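Local atomic coordinates of type I polyketide synthase PikAII (PDB entry 3QP9), a protein that serves in modular polyketide assembly, this portion being a C2-type ketoreductase of Rossmann fold that probably epimerises the alpha-carbon of the polyketide intermediate rather than reducing its ketone. Residues A[229-234]-A[404-409]; A[267-272]-A[308-313]; A[442-447]-A[466-471]. All blocks are in the same frame, centred on the assembly; numbering follows the deposited sequence.

Contact 1 of 3, residues A[229-234]-A[404-409]; sequences LARRLV and AAIWGG
R231 reaches from strand 227-235 to the backbone of I406 and holds a single carbonyl oxygen with both terminal nitrogens. The NH1 to I406 O distance is 2.8 Å, and NH2 to I406 O is 2.9 Å. Both bonds are bent, at 147° and 143°, as expected when two N-H groups converge on one atom. The oxygen lies in the guanidinium plane; NH1 meets it on a lone pair in the carbonyl plane, whereas NH2 comes in nearly along the C=O axis. CG of R231 is anti to the backbone N (chi1 -167°) and the chain is extended as far as NE, which carries the charged end across the gap.

Segment 404-409 lies in the loop between strand 396-402 and helix 413-426 of the Rossmann-type ketoreductase fold, so R231 ties strand 227-235 to that loop. The whole contact buries only 203 Å², and its apolar part comes down to the two methyls of L233, which part: CD1 meets I406 CG2 at 3.7 Å, and CD2 sits 3.6 Å from W407 CE3, at the ring edge. All five touching residues are buried, so neither half faces solvent. W407 also packs edge-to-face with F496. R180 NH1, a like charge, lies close to R231 NH2, and R180 NH2 gives A405 O a weak hydrogen bond.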
loop_
_atom_site.group_PDB
_atom_site.type_symbol
_atom_site.label_atom_id
_atom_site.label_comp_id
_atom_site.label_asym_id
_atom_site.label_seq_id
_atom_site.Cartn_x
_atom_site.Cartn_y
_atom_site.Cartn_z
ATOM N N LEU A 229 7.727 -17.352 -2.319
ATOM C CA LEU A 229 6.435 -16.990 -2.929
ATOM C C LEU A 229 6.508 -15.674 -3.743
ATOM O O LEU A 229 7.179 -14.755 -3.344
ATOM C CB LEU A 229 5.329 -16.830 -1.881
ATOM C CG LEU A 229 5.024 -18.123 -1.112
ATOM C CD1 LEU A 229 5.991 -18.244 0.137
ATOM C CD2 LEU A 229 3.516 -18.328 -0.609
ATOM N N ALA A 230 5.803 -15.593 -4.877
ATOM C CA ALA A 230 5.877 -14.446 -5.716
ATOM C C ALA A 230 4.497 -13.846 -5.932
ATOM O O ALA A 230 3.461 -14.551 -6.066
ATOM C CB ALA A 230 6.508 -14.824 -7.083
ATOM N N ARG A 231 4.484 -12.536 -5.975
ATOM C CA ARG A 231 3.252 -11.735 -6.022
ATOM C C ARG A 231 2.547 -11.720 -7.383
ATOM O O ARG A 231 3.185 -11.490 -8.474
ATOM C CB ARG A 231 3.581 -10.304 -5.580
ATOM C CG ARG A 231 2.320 -9.407 -5.264
ATOM C CD ARG A 231 2.813 -8.247 -4.309
ATOM N NE ARG A 231 1.693 -7.279 -4.084
ATOM C CZ ARG A 231 1.340 -6.288 -4.912
ATOM N NH1 ARG A 231 0.322 -5.463 -4.558
ATOM N NH2 ARG A 231 1.854 -6.174 -6.129
ATOM N N ARG A 232 1.255 -11.933 -7.343
ATOM C CA ARG A 232 0.450 -12.051 -8.589
ATOM C C ARG A 232 -0.865 -11.318 -8.392
ATOM O O ARG A 232 -1.494 -11.496 -7.347
ATOM C CB ARG A 232 0.130 -13.598 -8.821
ATOM C CG ARG A 232 1.331 -14.442 -9.242
ATOM C CD ARG A 232 1.921 -13.912 -10.624
ATOM N NE ARG A 232 2.973 -14.845 -11.108
ATOM C CZ ARG A 232 4.254 -14.715 -10.812
ATOM N NH1 ARG A 232 5.145 -15.552 -11.301
ATOM N NH2 ARG A 232 4.632 -13.719 -10.014
ATOM N N LEU A 233 -1.312 -10.535 -9.361
ATOM C CA LEU A 233 -2.709 -10.067 -9.419
ATOM C C LEU A 233 -3.552 -11.041 -10.202
ATOM O O LEU A 233 -3.242 -11.353 -11.339
ATOM C CB LEU A 233 -2.737 -8.674 -10.058
ATOM C CG LEU A 233 -4.154 -8.091 -10.112
ATOM C CD1 LEU A 233 -4.359 -7.580 -8.650
ATOM C CD2 LEU A 233 -4.084 -6.934 -11.131
ATOM N N VAL A 234 -4.562 -11.631 -9.568
ATOM C CA VAL A 234 -5.411 -12.569 -10.237
ATOM C C VAL A 234 -6.891 -12.163 -10.144
ATOM O O VAL A 234 -7.310 -11.365 -9.284
ATOM C CB VAL A 234 -5.244 -14.047 -9.638
ATOM C CG1 VAL A 234 -3.716 -14.539 -9.826
ATOM C CG2 VAL A 234 -5.718 -14.065 -8.233
ATOM N N ALA A 404 -3.011 2.220 -7.072
ATOM C CA ALA A 404 -1.587 2.741 -7.028
ATOM C C ALA A 404 -0.817 1.875 -6.018
ATOM O O ALA A 404 0.356 1.564 -6.221
ATOM C CB ALA A 404 -1.537 4.214 -6.607
ATOM N N ALA A 405 -1.532 1.349 -5.037
ATOM C CA ALA A 405 -0.910 0.502 -4.067
ATOM C C ALA A 405 -0.830 -0.973 -4.486
ATOM O O ALA A 405 -0.172 -1.795 -3.802
ATOM C CB ALA A 405 -1.702 0.628 -2.715
ATOM N N ILE A 406 -1.561 -1.331 -5.528
ATOM C CA ILE A 406 -1.664 -2.732 -5.975
ATOM C C ILE A 406 -0.603 -3.018 -7.049
ATOM O O ILE A 406 0.275 -3.852 -6.856
ATOM C CB ILE A 406 -3.016 -2.999 -6.553
ATOM C CG1 ILE A 406 -4.096 -2.834 -5.428
ATOM C CG2 ILE A 406 -3.077 -4.474 -7.143
ATOM C CD1 ILE A 406 -3.909 -3.722 -4.159
ATOM N N TRP A 407 -0.617 -2.227 -8.113
ATOM C CA TRP A 407 0.322 -2.421 -9.172
ATOM C C TRP A 407 1.250 -1.211 -9.328
ATOM O O TRP A 407 2.371 -1.365 -9.805
ATOM C CB TRP A 407 -0.413 -2.789 -10.487
ATOM C CG TRP A 407 -1.503 -1.844 -10.990
ATOM C CD1 TRP A 407 -1.352 -0.544 -11.430
ATOM C CD2 TRP A 407 -2.882 -2.172 -11.189
ATOM N NE1 TRP A 407 -2.557 -0.047 -11.849
ATOM C CE2 TRP A 407 -3.513 -1.020 -11.711
ATOM C CE3 TRP A 407 -3.664 -3.340 -10.931
ATOM C CZ2 TRP A 407 -4.873 -1.001 -12.050
ATOM C CZ3 TRP A 407 -5.032 -3.310 -11.234
ATOM C CH2 TRP A 407 -5.616 -2.132 -11.787
ATOM N N GLY A 408 0.838 -0.017 -8.906
ATOM C CA GLY A 408 1.782 1.158 -9.043
ATOM C C GLY A 408 1.602 1.862 -10.387
ATOM O O GLY A 408 1.091 1.272 -11.382
ATOM N N GLY A 409 2.101 3.072 -10.492
ATOM C CA GLY A 409 1.929 3.862 -11.703
ATOM C C GLY A 409 3.019 4.905 -11.621
ATOM O O GLY A 409 3.419 5.289 -10.554
#

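Contact 2 of 3, residues A[267-272]-A[308-313]; sequences AARRLA and AELADL
R269, L310 and A272 have the most surface buried where helix 262-274 runs beside helix 304-313. The short axes of 267-272 and 308-313 make an angle of 24° and approach to 9.3 Å, so the helices are close to parallel.

R269 carries the polar part. Its guanidinium forms a side-on salt bridge with the carboxylate of E309, NE and NH1 each hydrogen-bonding one oxygen: NE lies 2.9 Å from E309 OE1 and NH1 lies 2.9 Å from E309 OE2. The NH1 bond uses the syn lone pair of OE2 and stays within the guanidinium plane, while NE approaches OE1 from 31° out of the carboxylate plane, in keeping with the twist between the two flat groups. NH2 is taken up by a salt bridge to E266, one turn earlier on the same helix, so two carboxylates fix the rotation of the group and probably share its charge.

L310 works through one methyl. CD2 is 3.5 Å from A268 O and 3.7 Å from R269 CA, pressing on the backbone of the facing helix; with CG anti to the carbonyl carbon (chi1 -64°), the branch swings across the groove. A272 closes the other end, where its CB touches L313 CB at 3.7 Å and L310 CD2 at 4.0 Å. The small side chain suits the narrowest part, for the CA atoms of A272 and L313 are 5.6 Å apart.

Beneath, A268 and L310 both rest on L281 of strand 278-283. The two helices thus lie on one face of parallel strands 253-256, 278-283 and 316-321 and supply their successive beta-alpha-beta crossovers, as in a Rossmann fold.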
loop_
_atom_site.group_PDB
_atom_site.type_symbol
_atom_site.label_atom_id
_atom_site.label_comp_id
_atom_site.label_asym_id
_atom_site.label_seq_id
_atom_site.Cartn_x
_atom_site.Cartn_y
_atom_site.Cartn_z
ATOM N N ALA A 267 -22.066 7.256 -1.413
ATOM C CA ALA A 267 -22.070 6.109 -0.463
ATOM C C ALA A 267 -23.109 6.267 0.621
ATOM O O ALA A 267 -23.858 5.347 0.979
ATOM C CB ALA A 267 -20.693 5.966 0.149
ATOM N N ALA A 268 -23.176 7.449 1.192
ATOM C CA ALA A 268 -24.210 7.734 2.177
ATOM C C ALA A 268 -25.625 7.713 1.593
ATOM O O ALA A 268 -26.527 7.175 2.244
ATOM C CB ALA A 268 -23.888 9.115 2.885
ATOM N N ARG A 269 -25.828 8.212 0.364
ATOM C CA ARG A 269 -27.129 8.082 -0.310
ATOM C C ARG A 269 -27.479 6.614 -0.469
ATOM O O ARG A 269 -28.607 6.205 -0.221
ATOM C CB ARG A 269 -27.211 8.717 -1.702
ATOM C CG ARG A 269 -26.950 10.197 -1.722
ATOM C CD ARG A 269 -27.128 10.752 -3.138
ATOM N NE ARG A 269 -27.159 12.184 -3.001
ATOM C CZ ARG A 269 -26.171 13.019 -3.299
ATOM N NH1 ARG A 269 -26.398 14.284 -3.097
ATOM N NH2 ARG A 269 -25.013 12.588 -3.784
ATOM N N ARG A 270 -26.500 5.833 -0.892
ATOM C CA ARG A 270 -26.748 4.401 -1.059
ATOM C C ARG A 270 -27.092 3.748 0.236
ATOM O O ARG A 270 -27.977 2.855 0.275
ATOM C CB ARG A 270 -25.554 3.694 -1.737
ATOM C CG ARG A 270 -25.640 2.210 -1.849
ATOM C CD ARG A 270 -26.773 1.761 -2.785
ATOM N NE ARG A 270 -26.438 2.093 -4.162
ATOM C CZ ARG A 270 -25.792 1.268 -5.010
ATOM N NH1 ARG A 270 -25.554 1.697 -6.234
ATOM N NH2 ARG A 270 -25.462 0.033 -4.661
ATOM N N LEU A 271 -26.370 4.065 1.320
ATOM C CA LEU A 271 -26.707 3.421 2.619
ATOM C C LEU A 271 -28.131 3.768 3.049
ATOM O O LEU A 271 -28.945 2.918 3.453
ATOM C CB LEU A 271 -25.691 3.923 3.666
ATOM C CG LEU A 271 -24.287 3.304 3.537
ATOM C CD1 LEU A 271 -23.214 4.099 4.214
ATOM C CD2 LEU A 271 -24.411 1.975 4.242
ATOM N N ALA A 272 -28.504 5.002 2.854
ATOM C CA ALA A 272 -29.906 5.378 3.198
ATOM C C ALA A 272 -30.902 4.614 2.346
ATOM O O ALA A 272 -31.887 4.031 2.874
ATOM C CB ALA A 272 -30.080 6.814 2.953
ATOM N N ALA A 308 -30.909 16.949 4.583
ATOM C CA ALA A 308 -32.351 17.010 4.301
ATOM C C ALA A 308 -32.711 15.878 3.305
ATOM O O ALA A 308 -33.683 15.147 3.536
ATOM C CB ALA A 308 -32.768 18.338 3.832
ATOM N N GLU A 309 -31.856 15.677 2.323
ATOM C CA GLU A 309 -31.985 14.625 1.276
ATOM C C GLU A 309 -31.969 13.208 1.901
ATOM O O GLU A 309 -32.863 12.376 1.641
ATOM C CB GLU A 309 -30.942 14.790 0.158
ATOM C CG GLU A 309 -31.180 13.782 -1.034
ATOM C CD GLU A 309 -29.966 13.650 -1.958
ATOM O OE1 GLU A 309 -29.972 12.741 -2.820
ATOM O OE2 GLU A 309 -29.013 14.458 -1.843
ATOM N N LEU A 310 -31.013 12.961 2.795
ATOM C CA LEU A 310 -30.899 11.659 3.379
ATOM C C LEU A 310 -32.097 11.338 4.291
ATOM O O LEU A 310 -32.471 10.173 4.428
ATOM C CB LEU A 310 -29.619 11.539 4.168
ATOM C CG LEU A 310 -28.338 11.661 3.291
ATOM C CD1 LEU A 310 -27.152 11.927 4.306
ATOM C CD2 LEU A 310 -28.193 10.290 2.468
ATOM N N ALA A 311 -32.668 12.368 4.941
ATOM C CA ALA A 311 -33.893 12.215 5.738
ATOM C C ALA A 311 -35.028 11.724 4.801
ATOM O O ALA A 311 -35.689 10.740 5.132
ATOM C CB ALA A 311 -34.258 13.520 6.424
ATOM N N ASP A 312 -35.216 12.369 3.641
ATOM C CA ASP A 312 -36.191 11.850 2.632
ATOM C C ASP A 312 -35.963 10.391 2.214
ATOM O O ASP A 312 -36.932 9.640 1.886
ATOM C CB ASP A 312 -36.243 12.724 1.397
ATOM C CG ASP A 312 -37.008 14.038 1.645
ATOM O OD1 ASP A 312 -37.821 14.026 2.568
ATOM O OD2 ASP A 312 -36.804 15.040 0.896
ATOM N N LEU A 313 -34.669 10.012 2.190
ATOM C CA LEU A 313 -34.268 8.655 1.753
ATOM C C LEU A 313 -34.384 7.677 2.890
ATOM O O LEU A 313 -34.243 6.445 2.700
ATOM C CB LEU A 313 -32.812 8.699 1.212
ATOM C CG LEU A 313 -32.666 9.433 -0.101
ATOM C CD1 LEU A 313 -31.118 9.598 -0.474
ATOM C CD2 LEU A 313 -33.527 8.699 -1.195
#

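Contact 3 of 3, residues A[442-447]-A[466-471]; sequences SPWEGS and LAPATA
W444 and L466 meet in a single beta bridge whose two backbone bonds follow the parallel pattern. L466 N donates to P443 O at 3.1 Å (166°), in the carbonyl plane and on a lone pair. L466 O accepts from E445 N at 2.9 Å, but here the donor stands 42° above the carbonyl plane. W444 O, which points off the bridge, is satisfied within its own segment: S447 N reaches it at 3.0 Å and S447 OG at 2.9 Å, closing the type II turn W444-S447.

The bridge joins the loop after strand 435-441 to the start of helix 468-481, late in the Rossmann-like ketoreductase domain. A467 takes the N-cap position, with its backbone O accepting from A471 N. The E445 side chain crosses P468 at about a right angle at the helix start, OE2 being 3.6 Å from P468 CD.

With CG anti to the carbonyl carbon (chi1 -72°), the W444 ring is carried over to A471 and P468. The A471 methyl sits over one face of its six-membered ring, offset toward the rim, in a CH-pi contact, CB being 3.9 Å from the centroid. L466 CD1 packs against S442 OG at 3.4 Å, and the backbone of S442 is bonded to I488.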
loop_
_atom_site.group_PDB
_atom_site.type_symbol
_atom_site.label_atom_id
_atom_site.label_comp_id
_atom_site.label_asym_id
_atom_site.label_seq_id
_atom_site.Cartn_x
_atom_site.Cartn_y
_atom_site.Cartn_z
ATOM N N SER A 442 -9.845 1.581 -8.752
ATOM C CA SER A 442 -9.400 2.386 -9.832
ATOM C C SER A 442 -10.222 3.654 -9.788
ATOM O O SER A 442 -11.245 3.681 -9.134
ATOM C CB SER A 442 -9.533 1.623 -11.189
ATOM O OG SER A 442 -10.863 1.371 -11.502
ATOM N N PRO A 443 -9.782 4.734 -10.480
ATOM C CA PRO A 443 -10.547 5.989 -10.308
ATOM C C PRO A 443 -12.005 5.967 -10.717
ATOM O O PRO A 443 -12.366 5.414 -11.748
ATOM C CB PRO A 443 -9.771 6.985 -11.231
ATOM C CG PRO A 443 -8.305 6.508 -11.140
ATOM C CD PRO A 443 -8.492 4.955 -11.139
ATOM N N TRP A 444 -12.823 6.686 -9.955
ATOM C CA TRP A 444 -14.261 6.842 -10.216
ATOM C C TRP A 444 -14.526 8.011 -11.160
ATOM O O TRP A 444 -13.826 9.025 -11.107
ATOM C CB TRP A 444 -14.931 7.194 -8.930
ATOM C CG TRP A 444 -15.028 6.045 -7.932
ATOM C CD1 TRP A 444 -14.101 5.016 -7.712
ATOM C CD2 TRP A 444 -16.058 5.858 -6.958
ATOM N NE1 TRP A 444 -14.540 4.215 -6.680
ATOM C CE2 TRP A 444 -15.725 4.696 -6.207
ATOM C CE3 TRP A 444 -17.242 6.559 -6.650
ATOM C CZ2 TRP A 444 -16.535 4.209 -5.154
ATOM C CZ3 TRP A 444 -18.058 6.063 -5.615
ATOM C CH2 TRP A 444 -17.692 4.906 -4.869
ATOM N N GLU A 445 -15.547 7.853 -11.986
ATOM C CA GLU A 445 -16.064 8.968 -12.801
ATOM C C GLU A 445 -16.164 10.244 -12.005
ATOM O O GLU A 445 -16.503 10.238 -10.806
ATOM C CB GLU A 445 -17.445 8.651 -13.348
ATOM C CG GLU A 445 -17.478 7.705 -14.516
ATOM C CD GLU A 445 -18.884 7.473 -15.041
ATOM O OE1 GLU A 445 -18.979 6.866 -16.134
ATOM O OE2 GLU A 445 -19.892 7.838 -14.360
ATOM N N GLY A 446 -15.883 11.343 -12.695
ATOM C CA GLY A 446 -15.994 12.645 -12.106
ATOM C C GLY A 446 -14.733 13.022 -11.347
ATOM O O GLY A 446 -14.507 14.209 -11.116
ATOM N N SER A 447 -13.908 12.046 -10.940
ATOM C CA SER A 447 -12.783 12.396 -10.084
ATOM C C SER A 447 -11.662 13.049 -10.891
ATOM O O SER A 447 -11.575 12.863 -12.124
ATOM C CB SER A 447 -12.275 11.197 -9.270
ATOM O OG SER A 447 -11.477 10.389 -10.089
ATOM N N LEU A 466 -14.929 4.394 -13.145
ATOM C CA LEU A 466 -16.034 3.619 -12.558
ATOM C C LEU A 466 -17.275 4.468 -12.401
ATOM O O LEU A 466 -17.245 5.485 -11.701
ATOM C CB LEU A 466 -15.643 3.042 -11.175
ATOM C CG LEU A 466 -14.901 1.714 -11.039
ATOM C CD1 LEU A 466 -14.133 1.197 -12.277
ATOM C CD2 LEU A 466 -14.208 1.397 -9.617
ATOM N N ALA A 467 -18.405 3.999 -12.938
ATOM C CA ALA A 467 -19.677 4.689 -12.522
ATOM C C ALA A 467 -19.917 4.450 -11.006
ATOM O O ALA A 467 -19.675 3.361 -10.497
ATOM C CB ALA A 467 -20.858 4.255 -13.309
ATOM N N PRO A 468 -20.327 5.514 -10.299
ATOM C CA PRO A 468 -20.454 5.546 -8.848
ATOM C C PRO A 468 -21.448 4.487 -8.390
ATOM O O PRO A 468 -21.135 3.711 -7.489
ATOM C CB PRO A 468 -20.934 6.988 -8.568
ATOM C CG PRO A 468 -20.205 7.779 -9.659
ATOM C CD PRO A 468 -20.227 6.879 -10.882
ATOM N N ALA A 469 -22.575 4.400 -9.067
ATOM C CA ALA A 469 -23.582 3.397 -8.753
ATOM C C ALA A 469 -23.078 1.943 -8.825
ATOM O O ALA A 469 -23.375 1.114 -7.925
ATOM C CB ALA A 469 -24.770 3.564 -9.731
ATOM N N THR A 470 -22.461 1.603 -9.968
ATOM C CA THR A 470 -21.830 0.318 -10.180
ATOM C C THR A 470 -20.720 0.019 -9.163
ATOM O O THR A 470 -20.705 -1.083 -8.603
ATOM C CB THR A 470 -21.283 0.230 -11.607
ATOM O OG1 THR A 470 -22.366 0.576 -12.457
ATOM C CG2 THR A 470 -20.835 -1.172 -11.949
ATOM N N ALA A 471 -19.864 1.002 -8.900
ATOM C CA ALA A 471 -18.773 0.860 -7.935
ATOM C C ALA A 471 -19.370 0.555 -6.559
ATOM O O ALA A 471 -18.866 -0.294 -5.813
ATOM C CB ALA A 471 -17.890 2.148 -7.886
#

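Contacts 2 and 3 are joined directly: R270 NH1 of contact 2 lies 2.8 Å from A469 O of contact 3, a probable hydrogen bond. Contact 1 touches neither: its nearest atoms are about 5 Å from contact 3 and about 19 Å from contact 2. In sequence, contact 2 is nested in the loop closed by contact 1, and contact 3 follows. Loop 404-409 follows strand 396-402, which ends at S402, and precedes helix 413-426, which carries Y415; in relatives of this fold the catalytic serine and tyrosine probably lie in these elements. The centre of contact 2 lies about 31 Å from the centre of the chain, against 10 Å for contact 1 and 20 Å for contact 3.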